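ABC-type transport system, sugar-family extracellular solute-binding protein (Peptoclostridium difficile 630, PDB 6HNI) binds tyrosine in the cleft between its two lobes, probably for delivery to an ABC transporter, and is a lipoprotein with adhesive properties. Local coordinates at residues 168-171 against 172-176; 161-164 against 165-168; 292-295 against 296-299; 226-229 against 230-234; 77-80 against 81-85. The protein carries 1 engineered substitution. One frame throughout, in Å; residues are numbered along the deposited sequence.

Contact 1. Residues 168-171 against 172-176. With TYR (tyrosine), chain B.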
loop_
_atom_site.group_PDB
_atom_site.type_symbol
_atom_site.label_atom_id
_atom_site.label_comp_id
_atom_site.label_asym_id
_atom_site.label_seq_id
_atom_site.Cartn_x
_atom_site.Cartn_y
_atom_site.Cartn_z
ATOM N N ASN A 168 -9.720 1.521 -1.138
ATOM C CA ASN A 168 -8.504 2.274 -0.862
ATOM C C ASN A 168 -8.110 3.243 -1.966
ATOM O O ASN A 168 -7.712 4.378 -1.698
ATOM C CB ASN A 168 -7.317 1.361 -0.513
ATOM C CG ASN A 168 -7.153 0.194 -1.496
ATOM O OD1 ASN A 168 -7.998 -0.709 -1.464
ATOM N ND2 ASN A 168 -6.096 0.174 -2.296
ATOM N N SER A 169 -8.275 2.795 -3.206
ATOM C CA SER A 169 -7.953 3.632 -4.361
ATOM C C SER A 169 -8.981 4.706 -4.601
ATOM O O SER A 169 -8.599 5.855 -4.893
ATOM C CB SER A 169 -7.736 2.763 -5.583
ATOM O OG SER A 169 -6.655 1.899 -5.339
ATOM N N LYS A 170 -10.252 4.374 -4.428
ATOM C CA LYS A 170 -11.314 5.358 -4.610
ATOM C C LYS A 170 -11.122 6.560 -3.682
ATOM O O LYS A 170 -11.260 7.705 -4.081
ATOM C CB LYS A 170 -12.692 4.721 -4.385
ATOM C CG LYS A 170 -13.878 5.654 -4.482
ATOM C CD LYS A 170 -15.123 5.126 -3.767
ATOM C CE LYS A 170 -16.313 6.079 -3.900
ATOM N NZ LYS A 170 -16.080 7.409 -3.258
ATOM N N VAL A 171 -10.801 6.293 -2.403
ATOM C CA VAL A 171 -10.587 7.356 -1.460
ATOM C C VAL A 171 -9.413 8.245 -1.893
ATOM O O VAL A 171 -9.500 9.475 -1.804
ATOM C CB VAL A 171 -10.347 6.770 -0.023
ATOM C CG1 VAL A 171 -9.902 7.851 0.920
ATOM C CG2 VAL A 171 -11.603 6.090 0.488
ATOM N N GLN A 172 -8.329 7.647 -2.386
ATOM C CA GLN A 172 -7.179 8.407 -2.800
ATOM C C GLN A 172 -7.465 9.241 -4.090
ATOM O O GLN A 172 -6.991 10.376 -4.175
ATOM C CB GLN A 172 -6.010 7.469 -3.046
ATOM C CG GLN A 172 -5.473 6.862 -1.711
ATOM C CD GLN A 172 -4.388 5.830 -1.937
ATOM O OE1 GLN A 172 -3.260 6.149 -2.290
ATOM N NE2 GLN A 172 -4.756 4.558 -1.745
ATOM N N VAL A 173 -8.206 8.661 -5.032
ATOM C CA VAL A 173 -8.609 9.426 -6.241
ATOM C C VAL A 173 -9.449 10.621 -5.811
ATOM O O VAL A 173 -9.271 11.728 -6.364
ATOM C CB VAL A 173 -9.273 8.478 -7.235
ATOM C CG1 VAL A 173 -9.888 9.290 -8.411
ATOM C CG2 VAL A 173 -8.288 7.467 -7.786
ATOM N N ASP A 174 -10.376 10.453 -4.878
ATOM C CA ASP A 174 -11.188 11.605 -4.408
ATOM C C ASP A 174 -10.288 12.696 -3.819
ATOM O O ASP A 174 -10.523 13.893 -4.046
ATOM C CB ASP A 174 -12.188 11.198 -3.347
ATOM C CG ASP A 174 -13.328 10.437 -3.885
ATOM O OD1 ASP A 174 -13.531 10.421 -5.106
ATOM O OD2 ASP A 174 -14.054 9.833 -3.070
ATOM N N ALA A 175 -9.304 12.267 -3.007
ATOM C CA ALA A 175 -8.314 13.200 -2.427
ATOM C C ALA A 175 -7.510 13.928 -3.497
ATOM O O ALA A 175 -7.265 15.139 -3.368
ATOM C CB ALA A 175 -7.406 12.507 -1.442
ATOM N N LEU A 176 -7.111 13.193 -4.536
ATOM C CA LEU A 176 -6.404 13.802 -5.644
ATOM C C LEU A 176 -7.238 14.875 -6.341
ATOM O O LEU A 176 -6.747 15.981 -6.656
ATOM C CB LEU A 176 -6.000 12.733 -6.642
ATOM C CG LEU A 176 -5.281 13.207 -7.869
ATOM C CD1 LEU A 176 -3.998 13.900 -7.553
ATOM C CD2 LEU A 176 -4.985 12.028 -8.768
HETATM N N TYR B . -2.917 0.767 0.471
HETATM C CA TYR B . -3.213 -0.528 -0.166
HETATM C C TYR B . -4.463 -1.128 0.459
HETATM O O TYR B . -4.766 -2.277 0.161
HETATM C CB TYR B . -1.986 -1.461 -0.225
HETATM C CG TYR B . -0.898 -0.928 -1.097
HETATM C CD1 TYR B . -1.107 -0.832 -2.504
HETATM C CD2 TYR B . 0.288 -0.452 -0.624
HETATM C CE1 TYR B . -0.149 -0.269 -3.306
HETATM C CE2 TYR B . 1.262 0.113 -1.418
HETATM C CZ TYR B . 1.031 0.215 -2.811
HETATM O OH TYR B . 1.990 0.787 -3.623
HETATM O OXT TYR B . -5.185 -0.445 1.155
HETATM O O HOH W 1 -12.916 8.173 -6.407
#

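Contact 2. Residues 161-164 against 165-168. With TYR (tyrosine), chain B.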
loop_
_atom_site.group_PDB
_atom_site.type_symbol
_atom_site.label_atom_id
_atom_site.label_comp_id
_atom_site.label_asym_id
_atom_site.label_seq_id
_atom_site.Cartn_x
_atom_site.Cartn_y
_atom_site.Cartn_z
ATOM N N MET A 161 -4.440 6.142 -13.011
ATOM C CA MET A 161 -5.024 4.840 -13.308
ATOM C C MET A 161 -5.159 4.066 -11.997
ATOM O O MET A 161 -4.220 4.056 -11.180
ATOM C CB MET A 161 -4.173 4.083 -14.352
ATOM C CG MET A 161 -4.753 2.763 -14.759
ATOM S SD MET A 161 -4.020 2.070 -16.256
ATOM C CE MET A 161 -2.381 1.745 -15.658
ATOM N N TYR A 162 -6.302 3.422 -11.822
ATOM C CA TYR A 162 -6.562 2.719 -10.539
ATOM C C TYR A 162 -7.626 1.667 -10.756
ATOM O O TYR A 162 -8.390 1.694 -11.750
ATOM C CB TYR A 162 -7.009 3.723 -9.529
ATOM C CG TYR A 162 -8.329 4.362 -9.772
ATOM C CD1 TYR A 162 -8.476 5.362 -10.752
ATOM C CD2 TYR A 162 -9.458 3.943 -9.099
ATOM C CE1 TYR A 162 -9.702 5.943 -10.982
ATOM C CE2 TYR A 162 -10.689 4.527 -9.329
ATOM C CZ TYR A 162 -10.805 5.541 -10.272
ATOM O OH TYR A 162 -12.032 6.113 -10.463
ATOM N N ASN A 163 -7.742 0.756 -9.817
ATOM C CA ASN A 163 -8.734 -0.318 -9.764
ATOM C C ASN A 163 -10.018 0.211 -9.157
ATOM O O ASN A 163 -10.053 0.516 -7.966
ATOM C CB ASN A 163 -8.166 -1.473 -8.903
ATOM C CG ASN A 163 -9.021 -2.725 -8.922
ATOM O OD1 ASN A 163 -10.142 -2.726 -9.458
ATOM N ND2 ASN A 163 -8.514 -3.787 -8.283
ATOM N N THR A 164 -11.105 0.252 -9.928
ATOM C CA THR A 164 -12.361 0.766 -9.423
ATOM C C THR A 164 -12.976 -0.122 -8.343
ATOM O O THR A 164 -13.876 0.309 -7.647
ATOM C CB THR A 164 -13.368 0.992 -10.561
ATOM O OG1 THR A 164 -13.590 -0.239 -11.238
ATOM C CG2 THR A 164 -12.831 2.010 -11.544
ATOM N N SER A 165 -12.484 -1.354 -8.215
ATOM C CA SER A 165 -12.896 -2.273 -7.141
ATOM C C SER A 165 -12.211 -2.102 -5.803
ATOM O O SER A 165 -12.623 -2.771 -4.878
ATOM C CB SER A 165 -12.663 -3.727 -7.565
ATOM O OG SER A 165 -13.419 -4.020 -8.704
ATOM N N GLU A 166 -11.170 -1.290 -5.703
ATOM C CA GLU A 166 -10.448 -1.081 -4.453
ATOM C C GLU A 166 -10.916 0.196 -3.763
ATOM O O GLU A 166 -10.661 1.328 -4.238
ATOM C CB GLU A 166 -8.929 -1.054 -4.723
ATOM C CG GLU A 166 -8.321 -2.422 -5.077
ATOM C CD GLU A 166 -6.792 -2.392 -5.322
ATOM O OE1 GLU A 166 -6.058 -1.785 -4.484
ATOM O OE2 GLU A 166 -6.325 -2.977 -6.361
ATOM N N VAL A 167 -11.545 0.055 -2.595
ATOM C CA VAL A 167 -12.014 1.238 -1.886
ATOM C C VAL A 167 -10.853 2.133 -1.472
ATOM O O VAL A 167 -10.971 3.351 -1.472
ATOM C CB VAL A 167 -12.936 0.859 -0.739
ATOM C CG1 VAL A 167 -12.208 0.057 0.371
ATOM C CG2 VAL A 167 -13.587 2.108 -0.140
ATOM N N ASN A 168 -9.720 1.521 -1.138
ATOM C CA ASN A 168 -8.504 2.274 -0.862
ATOM C C ASN A 168 -8.110 3.243 -1.966
ATOM O O ASN A 168 -7.712 4.378 -1.698
ATOM C CB ASN A 168 -7.317 1.361 -0.513
ATOM C CG ASN A 168 -7.153 0.194 -1.496
ATOM O OD1 ASN A 168 -7.998 -0.709 -1.464
ATOM N ND2 ASN A 168 -6.096 0.174 -2.296
HETATM N N TYR B . -2.917 0.767 0.471
HETATM C CA TYR B . -3.213 -0.528 -0.166
HETATM C C TYR B . -4.463 -1.128 0.459
HETATM O O TYR B . -4.766 -2.277 0.161
HETATM C CB TYR B . -1.986 -1.461 -0.225
HETATM C CG TYR B . -0.898 -0.928 -1.097
HETATM C CD1 TYR B . -1.107 -0.832 -2.504
HETATM C CD2 TYR B . 0.288 -0.452 -0.624
HETATM C CE1 TYR B . -0.149 -0.269 -3.306
HETATM C CE2 TYR B . 1.262 0.113 -1.418
HETATM C CZ TYR B . 1.031 0.215 -2.811
HETATM O OH TYR B . 1.990 0.787 -3.623
HETATM O OXT TYR B . -5.185 -0.445 1.155
HETATM O O HOH W 2 -11.335 -5.368 -10.009
HETATM O O HOH W 3 -11.518 2.532 -6.608
HETATM O O HOH W 4 -15.113 -2.069 -9.986
#

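Contact 3. Residues 292-295 against 296-299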
loop_
_atom_site.group_PDB
_atom_site.type_symbol
_atom_site.label_atom_id
_atom_site.label_comp_id
_atom_site.label_asym_id
_atom_site.label_seq_id
_atom_site.Cartn_x
_atom_site.Cartn_y
_atom_site.Cartn_z
ATOM N N ILE A 292 12.451 9.220 -2.338
ATOM C CA ILE A 292 13.236 8.205 -3.021
ATOM C C ILE A 292 12.932 8.361 -4.534
ATOM O O ILE A 292 11.772 8.502 -4.965
ATOM C CB ILE A 292 12.914 6.773 -2.502
ATOM C CG1 ILE A 292 13.351 6.646 -1.018
ATOM C CG2 ILE A 292 13.591 5.722 -3.370
ATOM C CD1 ILE A 292 12.984 5.324 -0.360
ATOM N N VAL A 293 14.018 8.356 -5.306
ATOM C CA VAL A 293 13.991 8.582 -6.736
ATOM C C VAL A 293 14.738 7.428 -7.417
ATOM O O VAL A 293 15.760 6.968 -6.943
ATOM C CB VAL A 293 14.661 9.916 -7.078
ATOM C CG1 VAL A 293 14.872 10.070 -8.589
ATOM C CG2 VAL A 293 13.856 11.067 -6.520
ATOM N N ASN A 294 14.214 6.975 -8.550
ATOM C CA ASN A 294 14.826 5.949 -9.330
ATOM C C ASN A 294 15.760 6.677 -10.254
ATOM O O ASN A 294 15.325 7.339 -11.219
ATOM C CB ASN A 294 13.771 5.085 -10.044
ATOM C CG ASN A 294 14.385 3.953 -10.867
ATOM O OD1 ASN A 294 15.358 4.160 -11.580
ATOM N ND2 ASN A 294 13.818 2.746 -10.756
ATOM N N GLU A 295 17.069 6.551 -10.022
ATOM C CA GLU A 295 18.061 7.283 -10.825
ATOM C C GLU A 295 18.122 6.821 -12.281
ATOM O O GLU A 295 18.568 7.563 -13.138
ATOM C CB GLU A 295 19.470 7.234 -10.192
ATOM C CG GLU A 295 20.167 5.880 -10.158
ATOM C CD GLU A 295 21.629 5.987 -9.690
ATOM O OE1 GLU A 295 22.550 5.781 -10.504
ATOM O OE2 GLU A 295 21.873 6.286 -8.505
ATOM N N ASP A 296 17.714 5.571 -12.556
ATOM C CA ASP A 296 17.731 5.040 -13.930
ATOM C C ASP A 296 16.624 5.711 -14.735
ATOM O O ASP A 296 16.813 6.106 -15.885
ATOM C CB ASP A 296 17.474 3.522 -13.963
ATOM C CG ASP A 296 18.588 2.714 -13.331
ATOM O OD1 ASP A 296 19.748 3.077 -13.610
ATOM O OD2 ASP A 296 18.303 1.729 -12.584
ATOM N N ILE A 297 15.463 5.839 -14.117
ATOM C CA ILE A 297 14.310 6.526 -14.741
ATOM C C ILE A 297 14.593 8.019 -14.897
ATOM O O ILE A 297 14.300 8.582 -15.941
ATOM C CB ILE A 297 12.999 6.286 -13.932
ATOM C CG1 ILE A 297 12.640 4.805 -13.887
ATOM C CG2 ILE A 297 11.820 7.049 -14.499
ATOM C CD1 ILE A 297 12.431 4.120 -15.220
ATOM N N LEU A 298 15.216 8.639 -13.891
ATOM C CA LEU A 298 15.612 10.042 -13.944
ATOM C C LEU A 298 16.485 10.308 -15.181
ATOM O O LEU A 298 16.246 11.254 -15.922
ATOM C CB LEU A 298 16.399 10.440 -12.715
ATOM C CG LEU A 298 16.735 11.918 -12.535
ATOM C CD1 LEU A 298 15.516 12.734 -12.174
ATOM C CD2 LEU A 298 17.780 12.048 -11.458
ATOM N N LYS A 299 17.487 9.450 -15.379
ATOM C CA LYS A 299 18.396 9.574 -16.498
ATOM C C LYS A 299 17.670 9.309 -17.821
ATOM O O LYS A 299 17.887 10.034 -18.801
ATOM C CB LYS A 299 19.594 8.627 -16.341
ATOM C CG LYS A 299 20.585 8.723 -17.497
ATOM C CD LYS A 299 21.757 7.788 -17.290
ATOM C CE LYS A 299 22.506 7.592 -18.593
ATOM N NZ LYS A 299 23.638 6.651 -18.402
#

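Contact 4. Residues 226-229 against 230-234. With EDO (1,2-ethanediol), chain F.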
loop_
_atom_site.group_PDB
_atom_site.type_symbol
_atom_site.label_atom_id
_atom_site.label_comp_id
_atom_site.label_asym_id
_atom_site.label_seq_id
_atom_site.Cartn_x
_atom_site.Cartn_y
_atom_site.Cartn_z
ATOM N N ILE A 226 5.290 -2.577 -16.384
ATOM C CA ILE A 226 4.581 -2.233 -17.626
ATOM C C ILE A 226 4.269 -0.741 -17.697
ATOM O O ILE A 226 4.526 -0.076 -18.729
ATOM C CB ILE A 226 3.278 -3.056 -17.779
ATOM C CG1 ILE A 226 3.621 -4.547 -17.942
ATOM C CG2 ILE A 226 2.471 -2.595 -19.019
ATOM C CD1 ILE A 226 2.448 -5.495 -17.881
ATOM N N VAL A 227 3.699 -0.193 -16.629
ATOM C CA VAL A 227 3.373 1.217 -16.572
ATOM C C VAL A 227 4.605 2.066 -16.796
ATOM O O VAL A 227 4.590 2.991 -17.641
ATOM C CB VAL A 227 2.668 1.586 -15.259
ATOM C CG1 VAL A 227 2.512 3.093 -15.112
ATOM C CG2 VAL A 227 1.343 0.895 -15.148
ATOM N N SER A 228 5.684 1.722 -16.119
ATOM C CA SER A 228 6.956 2.418 -16.227
ATOM C C SER A 228 7.506 2.424 -17.668
ATOM O O SER A 228 7.929 3.462 -18.184
ATOM C CB SER A 228 8.007 1.786 -15.284
ATOM O OG SER A 228 9.309 2.303 -15.549
ATOM N N LYS A 229 7.510 1.264 -18.294
ATOM C CA LYS A 229 8.085 1.113 -19.617
ATOM C C LYS A 229 7.356 2.032 -20.614
ATOM O O LYS A 229 7.988 2.792 -21.365
ATOM C CB LYS A 229 8.018 -0.360 -20.065
ATOM C CG LYS A 229 8.824 -0.666 -21.285
ATOM C CD LYS A 229 10.290 -0.879 -21.023
ATOM C CE LYS A 229 10.971 -1.160 -22.354
ATOM N NZ LYS A 229 12.393 -1.500 -22.150
ATOM N N ILE A 230 6.028 1.972 -20.615
ATOM C CA ILE A 230 5.246 2.791 -21.549
ATOM C C ILE A 230 5.318 4.290 -21.188
ATOM O O ILE A 230 5.435 5.170 -22.057
ATOM C CB ILE A 230 3.781 2.307 -21.634
ATOM C CG1 ILE A 230 3.746 0.896 -22.254
ATOM C CG2 ILE A 230 2.917 3.249 -22.473
ATOM C CD1 ILE A 230 2.472 0.134 -22.077
ATOM N N ALA A 231 5.237 4.608 -19.905
ATOM C CA ALA A 231 5.298 6.014 -19.511
ATOM C C ALA A 231 6.634 6.651 -19.878
ATOM O O ALA A 231 6.673 7.778 -20.401
ATOM C CB ALA A 231 5.050 6.155 -18.015
ATOM N N THR A 232 7.718 5.945 -19.592
ATOM C CA THR A 232 9.057 6.460 -19.746
ATOM C C THR A 232 9.385 6.631 -21.233
ATOM O O THR A 232 10.041 7.599 -21.617
ATOM C CB THR A 232 10.092 5.574 -19.018
ATOM O OG1 THR A 232 9.687 5.448 -17.658
ATOM C CG2 THR A 232 11.467 6.196 -19.034
ATOM N N GLU A 233 8.932 5.700 -22.063
ATOM C CA GLU A 233 9.081 5.813 -23.537
ATOM C C GLU A 233 8.423 7.075 -24.113
ATOM O O GLU A 233 8.934 7.671 -25.045
ATOM C CB GLU A 233 8.534 4.558 -24.243
ATOM C CG GLU A 233 9.540 3.425 -24.235
ATOM C CD GLU A 233 9.212 2.232 -25.117
ATOM O OE1 GLU A 233 8.186 2.244 -25.828
ATOM O OE2 GLU A 233 10.013 1.264 -25.087
ATOM N N ASN A 234 7.322 7.464 -23.454
ATOM C CA ASN A 234 6.521 8.652 -23.738
ATOM C C ASN A 234 6.908 9.907 -22.948
ATOM O O ASN A 234 6.245 10.936 -23.027
ATOM C CB ASN A 234 5.035 8.280 -23.670
ATOM C CG ASN A 234 4.632 7.387 -24.846
ATOM O OD1 ASN A 234 4.568 7.868 -25.967
ATOM N ND2 ASN A 234 4.455 6.089 -24.623
HETATM C C1 EDO F . 4.559 -6.635 -14.726
HETATM O O1 EDO F . 4.415 -5.263 -14.849
HETATM C C2 EDO F . 5.874 -7.167 -15.250
HETATM O O2 EDO F . 5.777 -7.433 -16.649
#

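Contact 5. Residues 77-80 against 81-85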
loop_
_atom_site.group_PDB
_atom_site.type_symbol
_atom_site.label_atom_id
_atom_site.label_comp_id
_atom_site.label_asym_id
_atom_site.label_seq_id
_atom_site.Cartn_x
_atom_site.Cartn_y
_atom_site.Cartn_z
ATOM N N ALA A 77 -9.016 -16.801 4.173
ATOM C CA ALA A 77 -9.627 -16.270 5.408
ATOM C C ALA A 77 -10.581 -17.264 5.990
ATOM O O ALA A 77 -10.600 -17.500 7.223
ATOM C CB ALA A 77 -10.316 -14.953 5.153
ATOM N N SER A 78 -11.404 -17.890 5.183
ATOM C CA SER A 78 -12.298 -18.948 5.598
ATOM C C SER A 78 -11.549 -20.092 6.327
ATOM O O SER A 78 -12.012 -20.568 7.365
ATOM C CB SER A 78 -13.034 -19.538 4.379
ATOM O OG SER A 78 -13.847 -20.637 4.741
ATOM N N LYS A 79 -10.437 -20.525 5.744
ATOM C CA LYS A 79 -9.671 -21.623 6.308
ATOM C C LYS A 79 -9.003 -21.163 7.615
ATOM O O LYS A 79 -8.958 -21.939 8.587
ATOM C CB LYS A 79 -8.637 -22.101 5.292
ATOM C CG LYS A 79 -7.787 -23.278 5.735
ATOM C CD LYS A 79 -8.656 -24.459 6.102
ATOM C CE LYS A 79 -7.912 -25.807 6.092
ATOM N NZ LYS A 79 -6.654 -25.778 6.884
ATOM N N PHE A 80 -8.485 -19.959 7.708
ATOM C CA PHE A 80 -7.970 -19.457 8.984
ATOM C C PHE A 80 -9.037 -19.435 10.040
ATOM O O PHE A 80 -8.737 -19.806 11.245
ATOM C CB PHE A 80 -7.410 -18.038 8.864
ATOM C CG PHE A 80 -6.096 -17.897 8.165
ATOM C CD1 PHE A 80 -5.268 -18.968 7.858
ATOM C CD2 PHE A 80 -5.631 -16.622 7.866
ATOM C CE1 PHE A 80 -4.036 -18.788 7.263
ATOM C CE2 PHE A 80 -4.405 -16.440 7.258
ATOM C CZ PHE A 80 -3.611 -17.496 6.916
ATOM N N ALA A 81 -10.267 -19.079 9.752
ATOM C CA ALA A 81 -11.350 -19.051 10.703
ATOM C C ALA A 81 -11.706 -20.481 11.140
ATOM O O ALA A 81 -11.818 -20.776 12.359
ATOM C CB ALA A 81 -12.558 -18.301 10.163
ATOM N N SER A 82 -11.831 -21.401 10.204
ATOM C CA SER A 82 -12.174 -22.785 10.570
ATOM C C SER A 82 -10.989 -23.522 11.266
ATOM O O SER A 82 -11.194 -24.451 12.074
ATOM C CB SER A 82 -12.754 -23.520 9.361
ATOM O OG SER A 82 -11.809 -23.638 8.332
ATOM N N ASP A 83 -9.762 -23.095 10.993
ATOM C CA ASP A 83 -8.567 -23.555 11.702
ATOM C C ASP A 83 -8.535 -23.045 13.137
ATOM O O ASP A 83 -7.745 -23.542 13.933
ATOM C CB ASP A 83 -7.251 -23.016 11.102
ATOM C CG ASP A 83 -6.814 -23.693 9.805
ATOM O OD1 ASP A 83 -7.377 -24.767 9.435
ATOM O OD2 ASP A 83 -5.854 -23.123 9.149
ATOM N N LYS A 84 -9.340 -22.058 13.496
ATOM C CA LYS A 84 -9.322 -21.472 14.852
ATOM C C LYS A 84 -7.971 -20.852 15.210
ATOM O O LYS A 84 -7.450 -21.041 16.335
ATOM C CB LYS A 84 -9.832 -22.496 15.909
ATOM C CG LYS A 84 -11.205 -23.082 15.590
ATOM C CD LYS A 84 -11.677 -24.171 16.540
ATOM C CE LYS A 84 -13.109 -24.553 16.221
ATOM N NZ LYS A 84 -13.349 -25.999 16.366
ATOM N N LYS A 85 -7.380 -20.089 14.299
ATOM C CA LYS A 85 -6.171 -19.347 14.554
ATOM C C LYS A 85 -6.375 -18.445 15.778
ATOM O O LYS A 85 -7.476 -17.970 16.061
ATOM C CB LYS A 85 -5.817 -18.442 13.387
ATOM C CG LYS A 85 -5.439 -19.152 12.096
ATOM C CD LYS A 85 -4.315 -20.162 12.213
ATOM C CE LYS A 85 -3.937 -20.680 10.851
ATOM N NZ LYS A 85 -2.967 -21.775 10.920
HETATM O O HOH W 5 -13.442 -23.000 6.103
#

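Contact 1. Residues 168-171 against 172-176
Q172 folds its side chain back over the carbonyl of N168, one turn earlier in helix 167-183, the helix of the beta-alpha-beta unit that runs from strand 157-163 to strand 186-192. Its amide NE2 lies 3.0 Å from N168 O and comes from above the carbonyl plane, 67° out of it, rather than along a lone pair. The backbone N of Q172 adds only a weak bond to the same oxygen, so the side-chain amide supplies much of the grip on a carbonyl in the first turn. The same NE2 also bonds to T216 OG1, which itself binds the tyrosine ligand; a glutamine, long and with two N-H groups, can serve both.

The pocket end is tight, with N168 CB 3.3 Å from OXT of the ligand. So is the face packed on strand 157-163: S169, its hydroxyl bonded to D217, is buried against Y162, as is V173, whose branched side chain also meets V160.

The solvent side is loose. K170 leaves with CG anti to the backbone N (chi1 177°) and bends at its last torsion, which turns the amine toward D174 one turn on. The resulting salt bridge, NZ to OD2, is weak at 3.2 Å. A water ties the pair a second time, donating to K170 O at 2.9 Å and to D174 OD1 at 2.7 Å.

Contact 2. Residues 161-164 against 165-168
N163 to E166 make a type I beta turn, closed by a bond from E166 N to N163 O (3.1 Å), which carries the chain from strand 157-163 into helix 167-183 of the beta-alpha-beta unit; E166 is the N-cap residue. Asparagine suits the first position because its amide both accepts and donates. OD1 takes the N-H of S165 at 3.0 Å, from 54° above the carbonyl plane, making an Asx turn, and ND2 donates to E166 OE2, also at 3.0 Å. The amide and carboxylate planes meet almost squarely, 81° apart, with OE2 using its anti lone pair.

The glutamate's other oxygen accepts from N168 ND2 (2.9 Å), and the backbone N-H groups of N218 and L219 also bond to the carboxylate. E166 thereby positions N168, a residue of the tyrosine pocket. On the exposed side, water links the hydroxyls of T164 and S165. Another water donates to N163 OD1 at 3.0 Å and accepts from S165 OG at 2.8 Å.

Contact 3. Residues 292-295 against 296-299
N294 OD1 accepts from the backbone N-H groups of I297 and D296, an N-cap by which the last residue of strand 290-294 closes the start of helix 295-300.

The polar contacts are of two kinds. In the cap itself the bond from I297 N, at 3.0 Å, is fairly straight (163°) and arrives from above the plane of the amide, whereas that from D296 N, at 2.9 Å, is weak because it is strongly bent (126°). With CG anti to the backbone N (chi1 -179°), the amide swings in front of the helix start. Asparagine suits the place because its short side chain accepts there while ND2 donates outward, to V246 O and T316 OG1. The regular helix bonds begin behind the cap, L298 N to N294 O at 3.0 Å and K299 N to E295 O at 3.1 Å. D296 turns its carboxylate outward, where OD2 receives the backbone N-H of T316.

In the packing, the methylene I297 CG1 lies 3.6 Å from the amide carbon N294 CG. The apolar pair is V293 CG1 with L298 CB, at 4.4 Å; both residues also pack on F151 of helix 148-151.

The cap's chemistry implies that N294 joins three pieces of the lobe, since one amide takes I297 N and, weakly, D296 N and bonds to the chain at V246 and T316. The carboxylate of D296, near the helix start, would probably interact favourably with its dipole.

Contact 4. Residues 226-229 against 230-234
T232 and S228 meet one turn apart near the end of helix 224-233. The threonine hydroxyl OG1 donates to S228 O at 2.7 Å, while the backbone N of T232 reaches the same oxygen at 2.9 Å from the opposite face of the carbonyl plane. Placing OG1 beside its own backbone N (chi1 -55°) turns the hydroxyl back along the helix, where threonine can donate to its own helix backbone.

N234 repeats the double grip on I230 O at the helix end: ND2 donates at 2.9 Å, nearly in its own amide plane, and the backbone N at 3.3 Å from the other face.

Among apolar groups, I226 and I230 run side by side, CG2 to CD1 at 4.1 Å. Farther out, S228 OG bonds to G249 O, and I297 of helix 295-300 packs on S228 and T232. At the exposed surface K229 NZ and E233 OE2 remain 4.7 Å apart, opposite charges not in contact, so no salt bridge forms. A 1,2-ethanediol, probably from the crystallisation liquor, accepts from I226 N.

Such bonding implies that the polar groups of T232 and N234 cover S228 O and I230 O within the helix itself, while I226 and I230 lean on helix 198-205.

Contact 5. Residues 77-80 against 81-85
K79 starts with CG anti to its backbone N (chi1 -178°), then bends at chi2 and chi4, which curls the amine round to D83 one turn later, while D83 holds its carboxylate beside its own backbone N (chi1 -76°). The two meet at the C-terminal end of helix 70-82, which closes in a Schellman motif at K84. There the positive phi of 61° turns the chain, and K85 N reaches back to F80 O in a straight but weak bond of 3.4 Å; K84 N bonds to A81 O.

The salt bridge runs from K79 NZ to D83 OD1 at 2.8 Å, on the syn lone pair of the carboxylate. K85 NZ makes a long ion pair with D83 OD2, 3.6 Å, and a salt bridge to D62 of strand 59-65. The aspartate thus sits between two lysines, which would probably stabilise its negative charge. The backbone bond from D83 N to K79 O, 2.8 Å, brings it back over K79.

F80 is buried against strands 59-65 and 24-30, as suits a large aromatic on the inner side of the helix. The aliphatic part of K85 passes obliquely by the ring, CE lying 3.7 Å from CD1, so this lysine covers carbon while its amine pairs with acid. On the solvent side, small serines share a water, 2.8 Å from S78 OG and equally 2.8 Å from S82 OG.

In the fold
Contacts 1 and 2 share N168 and adjoin the bound tyrosine, their centres 8 Å apart; V173 CG2 of contact 1 packs at 3.6 Å on Y162 CD1 of contact 2. Contact 2 in turn reaches contact 4, where M161 CE lies 3.9 Å from V227 CG2. Contact 4 continues to contact 3 through I297 CD1, 3.6 Å from S228 OG, so a chain of packing leads from the pocket outward, with the side chain of N294 about 14 Å from the ligand. Contact 5 stands apart beside the other, five-stranded parallel sheet, its centre about 32 Å from that of contact 1 and about 43 Å from that of contact 3.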